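Local structure of D-glycero-beta-D-manno-heptose-1,7-bisphosphate 7-phosphatase (Mesorhizobium loti, 2O2X) at residues A[59-62]-A[63-67]; A[35-38]-A[39-43]; A[102-105]-A[106-109]; A[162-165]-A[166-170]. The protein removes the C-7 phosphate from D-glycero-beta-D-manno-heptose 1,7-bisphosphate, a magnesium-dependent step in the biosynthesis of ADP-L-glycero-beta-D-manno-heptose. All coordinates share one frame; numbering follows the deposited sequence.

Contact 1 (A[59-62]-A[63-67]); sequences PQML and PAIAT
M61 O takes the N-H of I65 at 3.2 Å where a short 3-10 turn, 59-61, runs into the N-terminal turn of helix 62-71. This i-to-i+4 bond is nearly straight (165°). A64 N adds a weak, strongly bent bond (121°) to the same oxygen, M61 O, at 3.1 Å. One residue on, L62 O receives A66 N at 2.9 Å and the regular ladder is under way. P63 has no N-H to give, and its ring carbon CD instead lies 3.4 Å from P59 O; that carbonyl is served by L62 N, 3.0 Å from P59 O. P63 O has two donors, T67 N at 2.9 Å and T67 OG1 at 2.8 Å, reaching it from opposite faces of its plane, which ties the threonine hydroxyl back to the preceding turn. Q60 OE1 is satisfied by a glycerol, probably from the crystallisation liquor. L62 and I65 lean on L105 of helix 91-107, while T67 packs on helix 199-211. The selenomethionine M61 carries its CG anti to the backbone N (chi1 -161°) and bends twice more, bringing SE to 4.1 Å from A64 CB.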
loop_
_atom_site.group_PDB
_atom_site.type_symbol
_atom_site.label_atom_id
_atom_site.label_comp_id
_atom_site.label_asym_id
_atom_site.label_seq_id
_atom_site.Cartn_x
_atom_site.Cartn_y
_atom_site.Cartn_z
ATOM N N PRO A 59 -2.294 15.247 1.084
ATOM C CA PRO A 59 -3.765 15.345 1.177
ATOM C C PRO A 59 -4.497 14.828 -0.043
ATOM O O PRO A 59 -5.641 14.417 0.062
ATOM C CB PRO A 59 -4.015 16.854 1.387
ATOM C CG PRO A 59 -2.684 17.391 1.868
ATOM C CD PRO A 59 -1.644 16.569 1.168
ATOM N N GLN A 60 -3.837 14.801 -1.177
ATOM C CA GLN A 60 -4.528 14.346 -2.395
ATOM C C GLN A 60 -4.822 12.833 -2.415
ATOM O O GLN A 60 -5.593 12.375 -3.238
ATOM C CB GLN A 60 -3.810 14.834 -3.653
ATOM C CG GLN A 60 -2.372 14.474 -3.794
ATOM C CD GLN A 60 -1.394 15.507 -3.205
ATOM O OE1 GLN A 60 -1.295 15.680 -1.979
ATOM N NE2 GLN A 60 -0.626 16.144 -4.069
HETATM N N MSE A 61 -4.253 12.083 -1.470
HETATM C CA MSE A 61 -4.612 10.665 -1.326
HETATM C C MSE A 61 -5.844 10.476 -0.441
HETATM O O MSE A 61 -6.474 9.420 -0.435
HETATM C CB MSE A 61 -3.435 9.838 -0.771
HETATM C CG MSE A 61 -3.539 8.341 -1.015
HETATM SE SE MSE A 61 -3.853 7.756 -2.833
HETATM C CE MSE A 61 -2.606 8.898 -3.730
ATOM N N LEU A 62 -6.166 11.480 0.373
ATOM C CA LEU A 62 -7.223 11.295 1.361
ATOM C C LEU A 62 -8.614 11.028 0.747
ATOM O O LEU A 62 -9.346 10.189 1.275
ATOM C CB LEU A 62 -7.280 12.484 2.328
ATOM C CG LEU A 62 -6.011 12.661 3.181
ATOM C CD1 LEU A 62 -6.014 13.962 3.962
ATOM C CD2 LEU A 62 -5.823 11.478 4.122
ATOM N N PRO A 63 -8.987 11.692 -0.380
ATOM C CA PRO A 63 -10.264 11.326 -1.002
ATOM C C PRO A 63 -10.352 9.853 -1.396
ATOM O O PRO A 63 -11.415 9.253 -1.344
ATOM C CB PRO A 63 -10.317 12.234 -2.233
ATOM C CG PRO A 63 -9.521 13.420 -1.821
ATOM C CD PRO A 63 -8.368 12.828 -1.092
ATOM N N ALA A 64 -9.246 9.282 -1.847
ATOM C CA ALA A 64 -9.259 7.852 -2.226
ATOM C C ALA A 64 -9.473 6.941 -1.038
ATOM O O ALA A 64 -10.252 5.984 -1.120
ATOM C CB ALA A 64 -7.958 7.495 -2.945
ATOM N N ILE A 65 -8.780 7.201 0.062
ATOM C CA ILE A 65 -8.970 6.400 1.254
ATOM C C ILE A 65 -10.410 6.556 1.772
ATOM O O ILE A 65 -11.063 5.569 2.069
ATOM C CB ILE A 65 -7.935 6.755 2.351
ATOM C CG1 ILE A 65 -6.499 6.589 1.835
ATOM C CG2 ILE A 65 -8.112 5.857 3.568
ATOM C CD1 ILE A 65 -5.454 7.001 2.812
ATOM N N ALA A 66 -10.885 7.792 1.849
ATOM C CA ALA A 66 -12.269 8.036 2.288
ATOM C C ALA A 66 -13.286 7.294 1.421
ATOM O O ALA A 66 -14.240 6.684 1.916
ATOM C CB ALA A 66 -12.557 9.515 2.260
ATOM N N THR A 67 -13.094 7.332 0.109
ATOM C CA THR A 67 -13.998 6.660 -0.817
ATOM C C THR A 67 -14.022 5.156 -0.605
ATOM O O THR A 67 -15.079 4.551 -0.570
ATOM C CB THR A 67 -13.640 7.028 -2.286
ATOM O OG1 THR A 67 -13.819 8.441 -2.473
ATOM C CG2 THR A 67 -14.481 6.319 -3.259
#

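Contact 2 (A[35-38]-A[39-43]); sequences FLDR and DGTIN
R38 NH2 binds D39 OD1 at 2.8 Å in a salt bridge between neighbours whose side chains run side by side. The oxygen lies in the guanidinium plane and is met on its syn side; the guanidinium and carboxylate planes stand 86° apart, and OD1 is the oxygen gripped, with NE adding a weak bond to it. A bend at chi3 in the otherwise extended arginine turns NE toward N43 OD1, a weak bond of 3.1 Å. N43 ND2 returns to D39 OD1 at 2.8 Å, within its own amide plane, along the anti lone pair and almost straight (170°). A leucine in the place of R38 would probably leave D39 OD1 without its charged mate and N43 as its remaining hold on this side. Water 1 joins the two aspartates, 2.6 Å from D37 OD1 and 2.9 Å from D39 N; D37 OD1 also has a salt bridge to K137, and D39 OD2 bonds Q81. Behind this shell the turn closes on R38 O, which accepts from T41 N, N43 N and I42 N, the last in the carbonyl plane at 2.9 Å. G40 has a phi of 97°, where a side chain would press on D39 O. D37 O is buried without a polar partner, T41 CB 3.3 Å away, and L36 CD1 meets I42 CD1 at 3.9 Å. This is the DxDGT signature, the first HAD phosphatase motif. By similarity D37 is the nucleophile and D39 the proton donor, so the network probably holds both carboxylates in position for phosphoryl transfer.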
loop_
_atom_site.group_PDB
_atom_site.type_symbol
_atom_site.label_atom_id
_atom_site.label_comp_id
_atom_site.label_asym_id
_atom_site.label_seq_id
_atom_site.Cartn_x
_atom_site.Cartn_y
_atom_site.Cartn_z
ATOM N N PHE A 35 -5.088 -1.345 -2.668
ATOM C CA PHE A 35 -3.703 -1.406 -2.205
ATOM C C PHE A 35 -3.044 -0.043 -2.386
ATOM O O PHE A 35 -3.140 0.543 -3.459
ATOM C CB PHE A 35 -2.895 -2.438 -3.003
ATOM C CG PHE A 35 -3.277 -3.885 -2.727
ATOM C CD1 PHE A 35 -2.763 -4.558 -1.619
ATOM C CD2 PHE A 35 -4.144 -4.573 -3.572
ATOM C CE1 PHE A 35 -3.089 -5.884 -1.362
ATOM C CE2 PHE A 35 -4.460 -5.911 -3.307
ATOM C CZ PHE A 35 -3.937 -6.547 -2.196
ATOM N N LEU A 36 -2.331 0.413 -1.359
ATOM C CA LEU A 36 -1.622 1.680 -1.390
ATOM C C LEU A 36 -0.193 1.487 -0.964
ATOM O O LEU A 36 0.088 0.928 0.092
ATOM C CB LEU A 36 -2.252 2.685 -0.412
ATOM C CG LEU A 36 -3.730 3.043 -0.656
ATOM C CD1 LEU A 36 -4.247 3.981 0.436
ATOM C CD2 LEU A 36 -3.915 3.653 -2.039
ATOM N N ASP A 37 0.738 2.016 -1.730
ATOM C CA ASP A 37 2.084 2.233 -1.198
ATOM C C ASP A 37 1.980 3.325 -0.095
ATOM O O ASP A 37 0.965 4.038 -0.004
ATOM C CB ASP A 37 3.019 2.671 -2.339
ATOM C CG ASP A 37 4.495 2.746 -1.910
ATOM O OD1 ASP A 37 4.920 2.116 -0.944
ATOM O OD2 ASP A 37 5.250 3.438 -2.604
ATOM N N ARG A 38 3.002 3.456 0.763
ATOM C CA ARG A 38 2.967 4.431 1.832
ATOM C C ARG A 38 3.803 5.683 1.475
ATOM O O ARG A 38 3.228 6.742 1.205
ATOM C CB ARG A 38 3.358 3.819 3.178
ATOM C CG ARG A 38 2.781 4.627 4.348
ATOM C CD ARG A 38 3.496 4.349 5.664
ATOM N NE ARG A 38 4.810 4.972 5.651
ATOM C CZ ARG A 38 5.801 4.670 6.480
ATOM N NH1 ARG A 38 5.641 3.752 7.427
ATOM N NH2 ARG A 38 6.955 5.282 6.340
ATOM N N ASP A 39 5.127 5.580 1.474
ATOM C CA ASP A 39 5.995 6.732 1.265
ATOM C C ASP A 39 5.921 7.186 -0.188
ATOM O O ASP A 39 6.315 6.436 -1.094
ATOM C CB ASP A 39 7.432 6.369 1.638
ATOM C CG ASP A 39 7.578 5.938 3.095
ATOM O OD1 ASP A 39 7.179 6.696 3.989
ATOM O OD2 ASP A 39 8.151 4.851 3.320
ATOM N N GLY A 40 5.475 8.423 -0.403
ATOM C CA GLY A 40 5.225 8.943 -1.745
ATOM C C GLY A 40 3.782 8.860 -2.224
ATOM O O GLY A 40 3.420 9.411 -3.285
ATOM N N THR A 41 2.917 8.225 -1.432
ATOM C CA THR A 41 1.533 7.978 -1.810
ATOM C C THR A 41 0.614 8.487 -0.707
ATOM O O THR A 41 -0.107 9.472 -0.907
ATOM C CB THR A 41 1.303 6.483 -2.150
ATOM O OG1 THR A 41 2.081 6.144 -3.295
ATOM C CG2 THR A 41 -0.148 6.175 -2.466
ATOM N N ILE A 42 0.687 7.891 0.486
ATOM C CA ILE A 42 -0.039 8.342 1.644
ATOM C C ILE A 42 0.671 9.467 2.352
ATOM O O ILE A 42 0.019 10.437 2.746
ATOM C CB ILE A 42 -0.272 7.153 2.615
ATOM C CG1 ILE A 42 -1.125 6.090 1.946
ATOM C CG2 ILE A 42 -0.915 7.643 3.926
ATOM C CD1 ILE A 42 -1.231 4.814 2.776
ATOM N N ASN A 43 1.969 9.334 2.535
ATOM C CA ASN A 43 2.757 10.399 3.155
ATOM C C ASN A 43 3.818 10.887 2.205
ATOM O O ASN A 43 4.172 10.224 1.218
ATOM C CB ASN A 43 3.364 9.956 4.502
ATOM C CG ASN A 43 4.299 8.777 4.384
ATOM O OD1 ASN A 43 3.861 7.647 4.481
ATOM N ND2 ASN A 43 5.585 9.033 4.173
HETATM O O HOH W 1 6.394 3.023 1.052
#

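Contact 3 (A[102-105]-A[106-109]); sequences LELL and REEG
R106 N and E107 N bond back to L102 O and E103 O as the last regular turn of helix 91-107, which ends in a Schellman motif with G109 at positive phi (79°). Across the exposed side of this turn, R106 takes the carboxylate of E103 side-on with two nitrogens. NE reaches E103 OE1 at 3.0 Å, in the guanidinium plane and almost straight (174°), while NH2 meets the syn lone pair of E103 OE2 at 2.9 Å. E103 leaves the helix with CG opposite the backbone N (chi1 176°), then bends at chi2, which brings its carboxylate alongside the arginine. E107 OE2 lies only 3.0 Å from E103 OE2, an acidic pair that probably raises the proton affinity of one partner; R106 would offset part of the charge. An alanine here instead of E103 would probably set the R106 guanidinium free to turn, without its acidic mate. L104 CD2 borders E107 OE1 at 3.8 Å. On the inner side L105 packs on V110. E108 N is shared weakly between L104 O and L105 O, and water 2 bridges the end of the helix, 2.8 Å from L104 O and 2.9 Å from E108 OE2.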
loop_
_atom_site.group_PDB
_atom_site.type_symbol
_atom_site.label_atom_id
_atom_site.label_comp_id
_atom_site.label_asym_id
_atom_site.label_seq_id
_atom_site.Cartn_x
_atom_site.Cartn_y
_atom_site.Cartn_z
ATOM N N LEU A 102 -0.912 6.531 10.679
ATOM C CA LEU A 102 -2.292 6.101 10.981
ATOM C C LEU A 102 -3.023 7.105 11.894
ATOM O O LEU A 102 -4.220 7.343 11.724
ATOM C CB LEU A 102 -2.337 4.683 11.568
ATOM C CG LEU A 102 -1.769 3.581 10.652
ATOM C CD1 LEU A 102 -2.092 2.198 11.175
ATOM C CD2 LEU A 102 -2.179 3.701 9.196
ATOM N N GLU A 103 -2.300 7.706 12.835
ATOM C CA GLU A 103 -2.889 8.767 13.683
ATOM C C GLU A 103 -3.303 9.994 12.893
ATOM O O GLU A 103 -4.407 10.529 13.076
ATOM C CB GLU A 103 -1.922 9.154 14.808
ATOM C CG GLU A 103 -2.399 10.310 15.668
ATOM C CD GLU A 103 -3.792 10.117 16.290
ATOM O OE1 GLU A 103 -4.268 8.964 16.439
ATOM O OE2 GLU A 103 -4.406 11.152 16.647
ATOM N N LEU A 104 -2.440 10.433 11.986
ATOM C CA LEU A 104 -2.794 11.561 11.136
ATOM C C LEU A 104 -3.995 11.248 10.246
ATOM O O LEU A 104 -4.868 12.098 10.013
ATOM C CB LEU A 104 -1.600 12.013 10.305
ATOM C CG LEU A 104 -0.468 12.670 11.101
ATOM C CD1 LEU A 104 0.747 12.779 10.239
ATOM C CD2 LEU A 104 -0.918 14.025 11.601
ATOM N N LEU A 105 -4.073 10.028 9.733
ATOM C CA LEU A 105 -5.223 9.612 8.946
ATOM C C LEU A 105 -6.504 9.617 9.794
ATOM O O LEU A 105 -7.569 10.041 9.349
ATOM C CB LEU A 105 -4.990 8.225 8.362
ATOM C CG LEU A 105 -3.960 8.080 7.243
ATOM C CD1 LEU A 105 -3.825 6.618 6.838
ATOM C CD2 LEU A 105 -4.295 8.945 6.053
ATOM N N ARG A 106 -6.398 9.123 11.017
ATOM C CA ARG A 106 -7.528 9.156 11.961
ATOM C C ARG A 106 -8.048 10.575 12.161
ATOM O O ARG A 106 -9.259 10.799 12.187
ATOM C CB ARG A 106 -7.127 8.567 13.314
ATOM C CG ARG A 106 -8.335 8.326 14.243
ATOM C CD ARG A 106 -7.944 8.046 15.683
ATOM N NE ARG A 106 -7.289 9.186 16.334
ATOM C CZ ARG A 106 -7.917 10.258 16.830
ATOM N NH1 ARG A 106 -9.240 10.372 16.776
ATOM N NH2 ARG A 106 -7.212 11.234 17.395
ATOM N N GLU A 107 -7.134 11.526 12.274
ATOM C CA GLU A 107 -7.511 12.929 12.453
ATOM C C GLU A 107 -8.228 13.501 11.240
ATOM O O GLU A 107 -8.955 14.473 11.361
ATOM C CB GLU A 107 -6.286 13.766 12.782
ATOM C CG GLU A 107 -5.740 13.469 14.174
ATOM C CD GLU A 107 -4.415 14.151 14.455
ATOM O OE1 GLU A 107 -3.957 14.971 13.631
ATOM O OE2 GLU A 107 -3.809 13.865 15.512
ATOM N N GLU A 108 -8.022 12.890 10.068
ATOM C CA GLU A 108 -8.744 13.240 8.839
ATOM C C GLU A 108 -10.012 12.414 8.623
ATOM O O GLU A 108 -10.721 12.569 7.601
ATOM C CB GLU A 108 -7.821 13.047 7.618
ATOM C CG GLU A 108 -6.553 13.881 7.598
ATOM C CD GLU A 108 -6.807 15.360 7.537
ATOM O OE1 GLU A 108 -7.818 15.791 6.930
ATOM O OE2 GLU A 108 -5.979 16.094 8.113
ATOM N N GLY A 109 -10.281 11.503 9.554
ATOM C CA GLY A 109 -11.459 10.677 9.525
ATOM C C GLY A 109 -11.386 9.497 8.583
ATOM O O GLY A 109 -12.424 8.989 8.135
HETATM O O HOH W 2 -4.261 14.800 10.040
#

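Contact 4 (A[162-165]-A[166-170]); sequences DKLA and DMQAG
K163 and D166 are tied twice at the start of helix 164-172: K163 N gives its hydrogen to D166 OD2 at 3.2 Å, on the anti side of that oxygen, and D166 N reaches K163 O at 3.0 Å from above the carbonyl plane. The other oxygen of this carboxylate, OD1, has its strongest partner in K137, a salt bridge, while OD2 lies close to D37, the probable nucleophile, as a pair of like charges. The lysine chain bends at chi4 (85°) to lay NZ on the syn lone pair of D162 OD1, 2.7 Å away, and has a second salt bridge to D45. Further along, Q168 N bonds L164 O at 2.9 Å and A169 N bonds A165 O. Packing follows the same turn. L164 and Q168 cross at about a right angle, L164 CG 4.0 Å from Q168 CD, and Q168 OE1 comes within 3.3 Å of A165 CA. L164 CD1 touches CB of selenomethionine M167 at 4.3 Å, and both side chains rest on I193. The two acidic residues, four apart, one in the loop before the helix and one in its first turn, are characteristic of HAD motif IV; D162 and K163 bind magnesium by similarity.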
loop_
_atom_site.group_PDB
_atom_site.type_symbol
_atom_site.label_atom_id
_atom_site.label_comp_id
_atom_site.label_asym_id
_atom_site.label_seq_id
_atom_site.Cartn_x
_atom_site.Cartn_y
_atom_site.Cartn_z
ATOM N N ASP A 162 3.716 5.533 -6.214
ATOM C CA ASP A 162 4.475 6.477 -7.043
ATOM C C ASP A 162 5.680 5.860 -7.700
ATOM O O ASP A 162 6.450 6.564 -8.348
ATOM C CB ASP A 162 4.858 7.754 -6.261
ATOM C CG ASP A 162 6.093 7.599 -5.387
ATOM O OD1 ASP A 162 6.260 6.544 -4.784
ATOM O OD2 ASP A 162 6.850 8.583 -5.289
ATOM N N LYS A 163 5.843 4.546 -7.560
ATOM C CA LYS A 163 6.983 3.862 -8.169
ATOM C C LYS A 163 6.519 2.797 -9.148
ATOM O O LYS A 163 5.483 2.171 -8.974
ATOM C CB LYS A 163 7.903 3.308 -7.078
ATOM C CG LYS A 163 8.667 4.483 -6.399
ATOM C CD LYS A 163 9.284 4.192 -5.040
ATOM C CE LYS A 163 9.706 5.518 -4.326
ATOM N NZ LYS A 163 8.601 6.221 -3.539
ATOM N N LEU A 164 7.298 2.592 -10.201
ATOM C CA LEU A 164 6.993 1.541 -11.166
ATOM C C LEU A 164 6.867 0.176 -10.495
ATOM O O LEU A 164 6.035 -0.632 -10.906
ATOM C CB LEU A 164 8.043 1.479 -12.271
ATOM C CG LEU A 164 7.664 0.579 -13.455
ATOM C CD1 LEU A 164 6.377 1.055 -14.141
ATOM C CD2 LEU A 164 8.816 0.560 -14.459
ATOM N N ALA A 165 7.647 -0.073 -9.445
ATOM C CA ALA A 165 7.556 -1.342 -8.729
ATOM C C ALA A 165 6.169 -1.636 -8.177
ATOM O O ALA A 165 5.795 -2.786 -8.042
ATOM C CB ALA A 165 8.558 -1.378 -7.596
ATOM N N ASP A 166 5.405 -0.598 -7.844
ATOM C CA ASP A 166 4.043 -0.798 -7.389
ATOM C C ASP A 166 3.143 -1.308 -8.527
ATOM O O ASP A 166 2.253 -2.147 -8.322
ATOM C CB ASP A 166 3.449 0.506 -6.846
ATOM C CG ASP A 166 4.216 1.073 -5.643
ATOM O OD1 ASP A 166 4.421 0.262 -4.746
ATOM O OD2 ASP A 166 4.604 2.298 -5.592
HETATM N N MSE A 167 3.365 -0.783 -9.730
HETATM C CA MSE A 167 2.580 -1.187 -10.886
HETATM C C MSE A 167 2.959 -2.586 -11.318
HETATM O O MSE A 167 2.095 -3.374 -11.679
HETATM C CB MSE A 167 2.807 -0.226 -12.046
HETATM C CG MSE A 167 2.436 1.254 -11.798
HETATM SE SE MSE A 167 0.575 1.522 -11.316
HETATM C CE MSE A 167 0.777 1.613 -9.332
ATOM N N GLN A 168 4.251 -2.889 -11.260
ATOM C CA GLN A 168 4.735 -4.229 -11.574
ATOM C C GLN A 168 4.194 -5.260 -10.581
ATOM O O GLN A 168 3.707 -6.323 -10.972
ATOM C CB GLN A 168 6.261 -4.273 -11.599
ATOM C CG GLN A 168 6.947 -3.403 -12.670
ATOM C CD GLN A 168 8.444 -3.225 -12.417
ATOM O OE1 GLN A 168 8.866 -2.923 -11.300
ATOM N NE2 GLN A 168 9.260 -3.411 -13.460
ATOM N N ALA A 169 4.217 -4.915 -9.296
ATOM C CA ALA A 169 3.687 -5.812 -8.271
ATOM C C ALA A 169 2.191 -6.079 -8.471
ATOM O O ALA A 169 1.720 -7.204 -8.380
ATOM C CB ALA A 169 3.929 -5.219 -6.906
ATOM N N GLY A 170 1.437 -5.030 -8.747
ATOM C CA GLY A 170 0.031 -5.189 -9.070
ATOM C C GLY A 170 -0.215 -6.108 -10.258
ATOM O O GLY A 170 -1.038 -7.019 -10.168
#

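Contact 2 is the buried centre of the four; contacts 1 and 4 are partly buried. Contact 1 touches it on one flank, I65 and M61 packing on L36, and contact 4 on another, where D37 OD2 faces the carboxylates of D162 and D166. Contacts 2 and 4 thus supply the first and fourth HAD motifs to one active site, from the loop after strand 34-36 and the loop and first turn leading into helix 164-172, and their chemistry is charged, with K137 bonded to both. Contact 1 is mostly backbone bonding and apolar packing at a helix start; contact 3, a helix end, is the surface member, its salt bridge bordering solvent. Contacts 3 and 4, centres about 25 Å apart, do not touch.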